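PDB 6U9I: BvnE, which catalyses a stereoselective semipinacol rearrangement in the fungal assembly of brevianamides. Local coordinates for residues 13-16 and 17-21; 63-66 and 67-71; 21-24 and 25-28. One frame throughout, in Å; residues are numbered along the deposited sequence.

Contact 1: 13-16 and 17-21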
loop_
_atom_site.group_PDB
_atom_site.type_symbol
_atom_site.label_atom_id
_atom_site.label_comp_id
_atom_site.label_asym_id
_atom_site.label_seq_id
_atom_site.Cartn_x
_atom_site.Cartn_y
_atom_site.Cartn_z
ATOM N N ASN A 13 -3.804 -17.836 -19.273
ATOM C CA ASN A 13 -2.843 -16.766 -19.029
ATOM C C ASN A 13 -3.523 -15.497 -18.492
ATOM O O ASN A 13 -3.325 -14.395 -19.015
ATOM C CB ASN A 13 -2.050 -16.447 -20.307
ATOM C CG ASN A 13 -1.287 -17.656 -20.855
ATOM O OD1 ASN A 13 -1.555 -18.118 -21.964
ATOM N ND2 ASN A 13 -0.325 -18.162 -20.083
ATOM N N LEU A 14 -4.320 -15.660 -17.434
ATOM C CA LEU A 14 -4.963 -14.505 -16.821
ATOM C C LEU A 14 -3.965 -13.623 -16.076
ATOM O O LEU A 14 -4.107 -12.393 -16.074
ATOM C CB LEU A 14 -6.066 -14.964 -15.883
ATOM C CG LEU A 14 -6.857 -13.814 -15.277
ATOM C CD1 LEU A 14 -7.733 -13.154 -16.326
ATOM C CD2 LEU A 14 -7.703 -14.351 -14.141
ATOM N N ARG A 15 -2.956 -14.221 -15.441
ATOM C CA ARG A 15 -1.932 -13.417 -14.776
ATOM C C ARG A 15 -1.263 -12.463 -15.756
ATOM O O ARG A 15 -1.081 -11.277 -15.465
ATOM C CB ARG A 15 -0.887 -14.317 -14.120
ATOM C CG ARG A 15 0.244 -13.530 -13.484
ATOM C CD ARG A 15 1.366 -14.427 -12.959
ATOM N NE ARG A 15 2.296 -13.657 -12.133
ATOM C CZ ARG A 15 2.120 -13.447 -10.835
ATOM N NH1 ARG A 15 1.050 -13.958 -10.219
ATOM N NH2 ARG A 15 3.000 -12.719 -10.153
ATOM N N GLU A 16 -0.878 -12.960 -16.931
ATOM C CA GLU A 16 -0.204 -12.081 -17.879
ATOM C C GLU A 16 -1.143 -10.988 -18.375
ATOM O O GLU A 16 -0.726 -9.835 -18.533
ATOM C CB GLU A 16 0.375 -12.898 -19.040
ATOM C CG GLU A 16 1.436 -13.925 -18.608
ATOM C CD GLU A 16 0.850 -15.155 -17.909
ATOM O OE1 GLU A 16 -0.391 -15.306 -17.892
ATOM O OE2 GLU A 16 1.632 -15.969 -17.370
ATOM N N GLN A 17 -2.419 -11.322 -18.591
ATOM C CA GLN A 17 -3.395 -10.312 -18.989
ATOM C C GLN A 17 -3.520 -9.213 -17.938
ATOM O O GLN A 17 -3.618 -8.030 -18.280
ATOM C CB GLN A 17 -4.759 -10.956 -19.224
ATOM C CG GLN A 17 -5.890 -9.940 -19.416
ATOM C CD GLN A 17 -5.789 -9.179 -20.728
ATOM O OE1 GLN A 17 -6.351 -9.599 -21.737
ATOM N NE2 GLN A 17 -5.078 -8.051 -20.720
ATOM N N LEU A 18 -3.539 -9.588 -16.653
ATOM C CA LEU A 18 -3.668 -8.577 -15.603
ATOM C C LEU A 18 -2.420 -7.702 -15.533
ATOM O O LEU A 18 -2.513 -6.488 -15.309
ATOM C CB LEU A 18 -3.954 -9.251 -14.257
ATOM C CG LEU A 18 -5.349 -9.895 -14.139
ATOM C CD1 LEU A 18 -5.407 -10.900 -12.990
ATOM C CD2 LEU A 18 -6.437 -8.816 -13.957
ATOM N N ILE A 19 -1.244 -8.295 -15.759
ATOM C CA ILE A 19 -0.017 -7.506 -15.775
ATOM C C ILE A 19 -0.014 -6.542 -16.955
ATOM O O ILE A 19 0.362 -5.376 -16.815
ATOM C CB ILE A 19 1.211 -8.440 -15.780
ATOM C CG1 ILE A 19 1.314 -9.148 -14.428
ATOM C CG2 ILE A 19 2.491 -7.656 -16.122
ATOM C CD1 ILE A 19 2.444 -10.159 -14.313
ATOM N N VAL A 20 -0.458 -7.005 -18.133
ATOM C CA VAL A 20 -0.568 -6.124 -19.294
ATOM C C VAL A 20 -1.524 -4.969 -19.015
ATOM O O VAL A 20 -1.232 -3.813 -19.343
ATOM C CB VAL A 20 -0.994 -6.931 -20.537
ATOM C CG1 VAL A 20 -1.508 -6.007 -21.625
ATOM C CG2 VAL A 20 0.179 -7.774 -21.041
ATOM N N SER A 21 -2.678 -5.249 -18.397
ATOM C CA SER A 21 -3.597 -4.144 -18.114
ATOM C C SER A 21 -3.084 -3.220 -17.019
ATOM O O SER A 21 -3.376 -2.018 -17.052
ATOM C CB SER A 21 -4.998 -4.652 -17.759
ATOM O OG SER A 21 -5.464 -5.566 -18.727
#

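Contact 2: 63-66 and 67-71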
loop_
_atom_site.group_PDB
_atom_site.type_symbol
_atom_site.label_atom_id
_atom_site.label_comp_id
_atom_site.label_asym_id
_atom_site.label_seq_id
_atom_site.Cartn_x
_atom_site.Cartn_y
_atom_site.Cartn_z
ATOM N N GLN A 63 -15.875 12.698 -12.124
ATOM C CA GLN A 63 -15.157 13.497 -11.132
ATOM C C GLN A 63 -13.650 13.413 -11.331
ATOM O O GLN A 63 -12.934 14.407 -11.161
ATOM C CB GLN A 63 -15.512 13.024 -9.724
ATOM C CG GLN A 63 -16.950 13.366 -9.340
ATOM C CD GLN A 63 -17.386 12.672 -8.074
ATOM O OE1 GLN A 63 -17.011 11.528 -7.821
ATOM N NE2 GLN A 63 -18.226 13.347 -7.286
ATOM N N LEU A 64 -13.156 12.220 -11.645
ATOM C CA LEU A 64 -11.723 12.023 -11.830
ATOM C C LEU A 64 -11.220 12.769 -13.058
ATOM O O LEU A 64 -10.146 13.386 -13.021
ATOM C CB LEU A 64 -11.429 10.530 -11.938
ATOM C CG LEU A 64 -9.979 10.063 -11.898
ATOM C CD1 LEU A 64 -9.333 10.368 -10.554
ATOM C CD2 LEU A 64 -9.923 8.577 -12.229
ATOM N N ARG A 65 -11.982 12.734 -14.152
ATOM C CA ARG A 65 -11.602 13.502 -15.334
ATOM C C ARG A 65 -11.491 14.988 -14.997
ATOM O O ARG A 65 -10.506 15.647 -15.348
ATOM C CB ARG A 65 -12.610 13.262 -16.458
ATOM C CG ARG A 65 -12.214 13.866 -17.806
ATOM C CD ARG A 65 -13.369 13.748 -18.806
ATOM N NE ARG A 65 -13.580 12.375 -19.259
ATOM C CZ ARG A 65 -12.980 11.836 -20.321
ATOM N NH1 ARG A 65 -12.125 12.554 -21.044
ATOM N NH2 ARG A 65 -13.237 10.580 -20.665
ATOM N N THR A 66 -12.480 15.525 -14.278
ATOM C CA THR A 66 -12.429 16.932 -13.883
ATOM C C THR A 66 -11.212 17.220 -13.011
ATOM O O THR A 66 -10.528 18.232 -13.202
ATOM C CB THR A 66 -13.718 17.313 -13.149
ATOM O OG1 THR A 66 -14.825 17.167 -14.044
ATOM C CG2 THR A 66 -13.651 18.753 -12.636
ATOM N N PHE A 67 -10.915 16.334 -12.054
ATOM C CA PHE A 67 -9.722 16.519 -11.233
ATOM C C PHE A 67 -8.471 16.570 -12.096
ATOM O O PHE A 67 -7.597 17.419 -11.887
ATOM C CB PHE A 67 -9.595 15.396 -10.198
ATOM C CG PHE A 67 -8.275 15.397 -9.465
ATOM C CD1 PHE A 67 -8.009 16.346 -8.489
ATOM C CD2 PHE A 67 -7.294 14.461 -9.764
ATOM C CE1 PHE A 67 -6.793 16.356 -7.817
ATOM C CE2 PHE A 67 -6.073 14.469 -9.098
ATOM C CZ PHE A 67 -5.831 15.418 -8.121
ATOM N N PHE A 68 -8.367 15.662 -13.068
ATOM C CA PHE A 68 -7.148 15.592 -13.868
ATOM C C PHE A 68 -7.002 16.798 -14.788
ATOM O O PHE A 68 -5.874 17.176 -15.127
ATOM C CB PHE A 68 -7.119 14.284 -14.665
ATOM C CG PHE A 68 -6.754 13.075 -13.830
ATOM C CD1 PHE A 68 -5.829 13.184 -12.800
ATOM C CD2 PHE A 68 -7.327 11.834 -14.078
ATOM C CE1 PHE A 68 -5.484 12.074 -12.024
ATOM C CE2 PHE A 68 -6.973 10.713 -13.317
ATOM C CZ PHE A 68 -6.057 10.844 -12.281
ATOM N N LYS A 69 -8.115 17.417 -15.205
ATOM C CA LYS A 69 -8.007 18.663 -15.961
ATOM C C LYS A 69 -7.266 19.719 -15.150
ATOM O O LYS A 69 -6.444 20.470 -15.688
ATOM C CB LYS A 69 -9.390 19.173 -16.356
ATOM C CG LYS A 69 -10.122 18.303 -17.353
ATOM C CD LYS A 69 -11.421 18.965 -17.779
ATOM C CE LYS A 69 -12.150 18.107 -18.797
ATOM N NZ LYS A 69 -13.353 18.804 -19.325
ATOM N N THR A 70 -7.528 19.768 -13.844
ATOM C CA THR A 70 -6.802 20.670 -12.960
ATOM C C THR A 70 -5.345 20.251 -12.823
ATOM O O THR A 70 -4.432 21.072 -12.980
ATOM C CB THR A 70 -7.486 20.709 -11.592
ATOM O OG1 THR A 70 -8.754 21.358 -11.723
ATOM C CG2 THR A 70 -6.635 21.456 -10.580
ATOM N N LEU A 71 -5.111 18.966 -12.540
ATOM C CA LEU A 71 -3.754 18.490 -12.290
ATOM C C LEU A 71 -2.868 18.666 -13.517
ATOM O O LEU A 71 -1.728 19.135 -13.408
ATOM C CB LEU A 71 -3.789 17.024 -11.855
ATOM C CG LEU A 71 -2.456 16.451 -11.378
ATOM C CD1 LEU A 71 -2.202 16.897 -9.954
ATOM C CD2 LEU A 71 -2.487 14.943 -11.449
HETATM O O HOH W 1 -14.676 19.434 -16.266
HETATM O O HOH W 2 -10.927 20.923 -13.450
#

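Contact 3: 21-24 and 25-28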
loop_
_atom_site.group_PDB
_atom_site.type_symbol
_atom_site.label_atom_id
_atom_site.label_comp_id
_atom_site.label_asym_id
_atom_site.label_seq_id
_atom_site.Cartn_x
_atom_site.Cartn_y
_atom_site.Cartn_z
ATOM N N SER A 21 -2.678 -5.249 -18.397
ATOM C CA SER A 21 -3.597 -4.144 -18.114
ATOM C C SER A 21 -3.084 -3.220 -17.019
ATOM O O SER A 21 -3.376 -2.018 -17.052
ATOM C CB SER A 21 -4.998 -4.652 -17.759
ATOM O OG SER A 21 -5.464 -5.566 -18.727
ATOM N N ALA A 22 -2.339 -3.746 -16.039
ATOM C CA ALA A 22 -1.742 -2.861 -15.043
ATOM C C ALA A 22 -0.679 -1.970 -15.675
ATOM O O ALA A 22 -0.589 -0.774 -15.365
ATOM C CB ALA A 22 -1.141 -3.675 -13.893
ATOM N N HIS A 23 0.142 -2.526 -16.568
ATOM C CA HIS A 23 1.122 -1.678 -17.233
ATOM C C HIS A 23 0.456 -0.698 -18.182
ATOM O O HIS A 23 0.949 0.423 -18.355
ATOM C CB HIS A 23 2.158 -2.537 -17.960
ATOM C CG HIS A 23 3.209 -3.091 -17.045
ATOM N ND1 HIS A 23 4.078 -2.285 -16.340
ATOM C CD2 HIS A 23 3.516 -4.365 -16.702
ATOM C CE1 HIS A 23 4.879 -3.041 -15.606
ATOM N NE2 HIS A 23 4.557 -4.306 -15.807
ATOM N N ARG A 24 -0.672 -1.081 -18.788
ATOM C CA ARG A 24 -1.399 -0.118 -19.606
ATOM C C ARG A 24 -1.910 1.033 -18.760
ATOM O O ARG A 24 -1.884 2.193 -19.191
ATOM C CB ARG A 24 -2.551 -0.798 -20.346
ATOM C CG ARG A 24 -3.329 0.160 -21.255
ATOM C CD ARG A 24 -4.465 -0.565 -21.947
ATOM N NE ARG A 24 -5.371 -1.149 -20.959
ATOM C CZ ARG A 24 -6.415 -1.913 -21.262
ATOM N NH1 ARG A 24 -7.176 -2.404 -20.293
ATOM N NH2 ARG A 24 -6.695 -2.183 -22.534
ATOM N N TRP A 25 -2.390 0.729 -17.544
ATOM C CA TRP A 25 -2.835 1.791 -16.651
ATOM C C TRP A 25 -1.695 2.757 -16.343
ATOM O O TRP A 25 -1.883 3.977 -16.361
ATOM C CB TRP A 25 -3.406 1.181 -15.367
ATOM C CG TRP A 25 -3.923 2.197 -14.401
ATOM C CD1 TRP A 25 -5.123 2.845 -14.463
ATOM C CD2 TRP A 25 -3.258 2.685 -13.222
ATOM N NE1 TRP A 25 -5.252 3.708 -13.394
ATOM C CE2 TRP A 25 -4.120 3.627 -12.620
ATOM C CE3 TRP A 25 -2.021 2.415 -12.615
ATOM C CZ2 TRP A 25 -3.784 4.306 -11.445
ATOM C CZ3 TRP A 25 -1.690 3.097 -11.441
ATOM C CH2 TRP A 25 -2.570 4.025 -10.874
ATOM N N LEU A 26 -0.498 2.229 -16.072
ATOM C CA LEU A 26 0.647 3.100 -15.830
ATOM C C LEU A 26 0.972 3.940 -17.061
ATOM O O LEU A 26 1.267 5.136 -16.945
ATOM C CB LEU A 26 1.872 2.268 -15.444
ATOM C CG LEU A 26 2.010 1.711 -14.023
ATOM C CD1 LEU A 26 3.379 1.054 -13.893
ATOM C CD2 LEU A 26 1.852 2.792 -12.955
ATOM N N SER A 27 0.947 3.328 -18.249
ATOM C CA SER A 27 1.382 4.058 -19.435
ATOM C C SER A 27 0.392 5.155 -19.794
ATOM O O SER A 27 0.797 6.244 -20.219
ATOM C CB SER A 27 1.585 3.100 -20.610
ATOM O OG SER A 27 0.335 2.688 -21.124
ATOM N N THR A 28 -0.912 4.905 -19.603
ATOM C CA THR A 28 -1.878 5.961 -19.886
ATOM C C THR A 28 -1.818 7.054 -18.829
ATOM O O THR A 28 -2.072 8.225 -19.134
ATOM C CB THR A 28 -3.299 5.392 -20.023
ATOM O OG1 THR A 28 -3.683 4.699 -18.830
ATOM C CG2 THR A 28 -3.375 4.421 -21.199
#

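Contact 1: 13-16 and 17-21
The guanidinium of Arg15 and the methyl CD1 of Ile19 meet at a slant on one flank of the helix, with Arg15 NE 4.1 Å from Ile19 CD1. The group also reaches the second subunit of the dimer: Leu94 there packs on Arg15, and Asp91 of that subunit forms a salt bridge with NH2. The contact occupies the opening turns of helix 14-31, the N-terminal helix of an α+β fold consistent with the NTF2-like family, in which such a helix lies against a curved sheet. Arg15 is extended from CG to NE, and with CG opposite the backbone N (chi1 177°) the chain runs out past Ile19 CD1, which also touches Arg15 CG.

One residue back, Leu14 and Leu18 repeat the i to i+4 pairing with aliphatic carbons alone: the branch carbon CG of Leu14 is 4.0 Å from the methyl CD1 of Leu18, and the two side chains cross obliquely. Leu18 is buried against Val90 and Phe122 of the sheet, whereas Leu14, nearer the helix start, lies by Glu92 and Arg95. Glu16 has a partner on the second subunit too, but its ion pair with Arg93 there is long and weak.

The backbone supplies the regular α-helical bonds, from Gln17 N to Asn13 O at 3.2 Å through Val20 N to Glu16 O at 2.9 Å. Side-chain carbons lie beside three of these carbonyls: Leu18 CG sits 3.4 Å from Leu14 O, Ile19 CG1 lies 3.4 Å from Arg15 O, and the methyl CG2 of Val20 comes to 3.4 Å from Glu16 O.

Contact 2: 63-66 and 67-71
Apolar packing between Leu64 and Phe68 carries this part of helix 61-74. The two side chains lie side by side and point the same way, and the branch carbon CG of Leu64 comes within 3.4 Å of CE2 of the Phe68 ring, a close approach made at a slant. CD1 of Leu64 is 3.7 Å from CE2 and equally near CZ of Phe68. Leu64 has CG anti to the backbone N (chi1 -170°), which swings its methyls forward to the ring, while Phe68 turns back over the preceding turn, with CD2 3.4 Å from Leu64 O. Val38 touches both side chains and Met37 touches Phe68. With an alanine at Phe68, a gap would probably open beside Leu64 and Met37, and the Leu64 methyls would lose their aromatic neighbour.

Backbone hydrogen bonds run i to i+4. Phe67 N reaches Gln63 O and Phe68 N reaches Leu64 O, while the bond from Thr70 N to Thr66 O, at 3.4 Å, is weak. A water also donates to Thr66 O at 2.7 Å and bonds Thr70 OG1. A second water links Thr66 OG1 with Lys69 NZ, the latter bond weak; OG1 is hydrogen-bonded to Gly62 O as well.

Among the charged groups, Arg65 and Lys69 meet through their chains, CG of Arg65 being 4.4 Å from CE of Lys69, and the Arg65 guanidinium is held by a salt bridge to Asp35. This is broadly the pattern of an amphipathic helix, Leu64 and Phe68 set against Met37 and Val38 and the Thr66-Thr70 side hydrated, though Phe67 is also exposed.

Contact 3: 21-24 and 25-28
Regular i to i+4 bonding joins 21-24 to 25-28, running from Trp25 N to Ser21 O at 3.0 Å, through Leu26 and Ser27, to Thr28 N and Arg24 O. This is the middle of helix 14-31, where it lies across the curved sheet of what appears to be an NTF2-like fold. Trp25 has CG anti to the backbone N (chi1 -178°), which lays the indole against the sheet, on Val118, Leu120, Met99, Leu101 and Leu80; at its edge, near the ring plane, is Ala22 O, with CB of Trp25 3.4 Å from that oxygen. Ala22 and Leu26 add to the same buried side.

Toward the exposed side, His23 touches the buried Leu26 lightly at a slant: the methyl CD1 of Leu26 is 4.2 Å from His23 ND1, while Pro88 and Leu82 also touch the His23 side chain. NH1 of Arg24 is hydrogen-bonded to Thr127 O.

The polar weight falls on Arg24 O. It accepts from Thr28 N at 2.9 Å and from Ser27 OG at 3.0 Å, both coming from the same face of the carbonyl plane. Ser27 OG stands between the backbone N and carbonyl carbon (chi1 74°), which turns the hydroxyl back to this oxygen, and CG2 of Thr28 closes in to 3.3 Å from Arg24 O.

From the N terminus, contact 1 spans the first turns of helix 14-31 and contact 3 takes over at Ser21, the residue they share, with centres 11 Å apart. Neither closes a loop, since each joins neighbouring turns of one helix, and none of the three nests within or crosses another. Along this helix strand 110-122 is met by both, while contact 1 adds strand 89-91 and the second subunit and contact 3 adds strands 78-82 and 96-107. Contact 2 follows later, on helix 61-74 beside the 34-38 region. Its centre is about 28 Å from that of contact 1, on the opposite side of the chain's centre, and about 18 Å from that of contact 3.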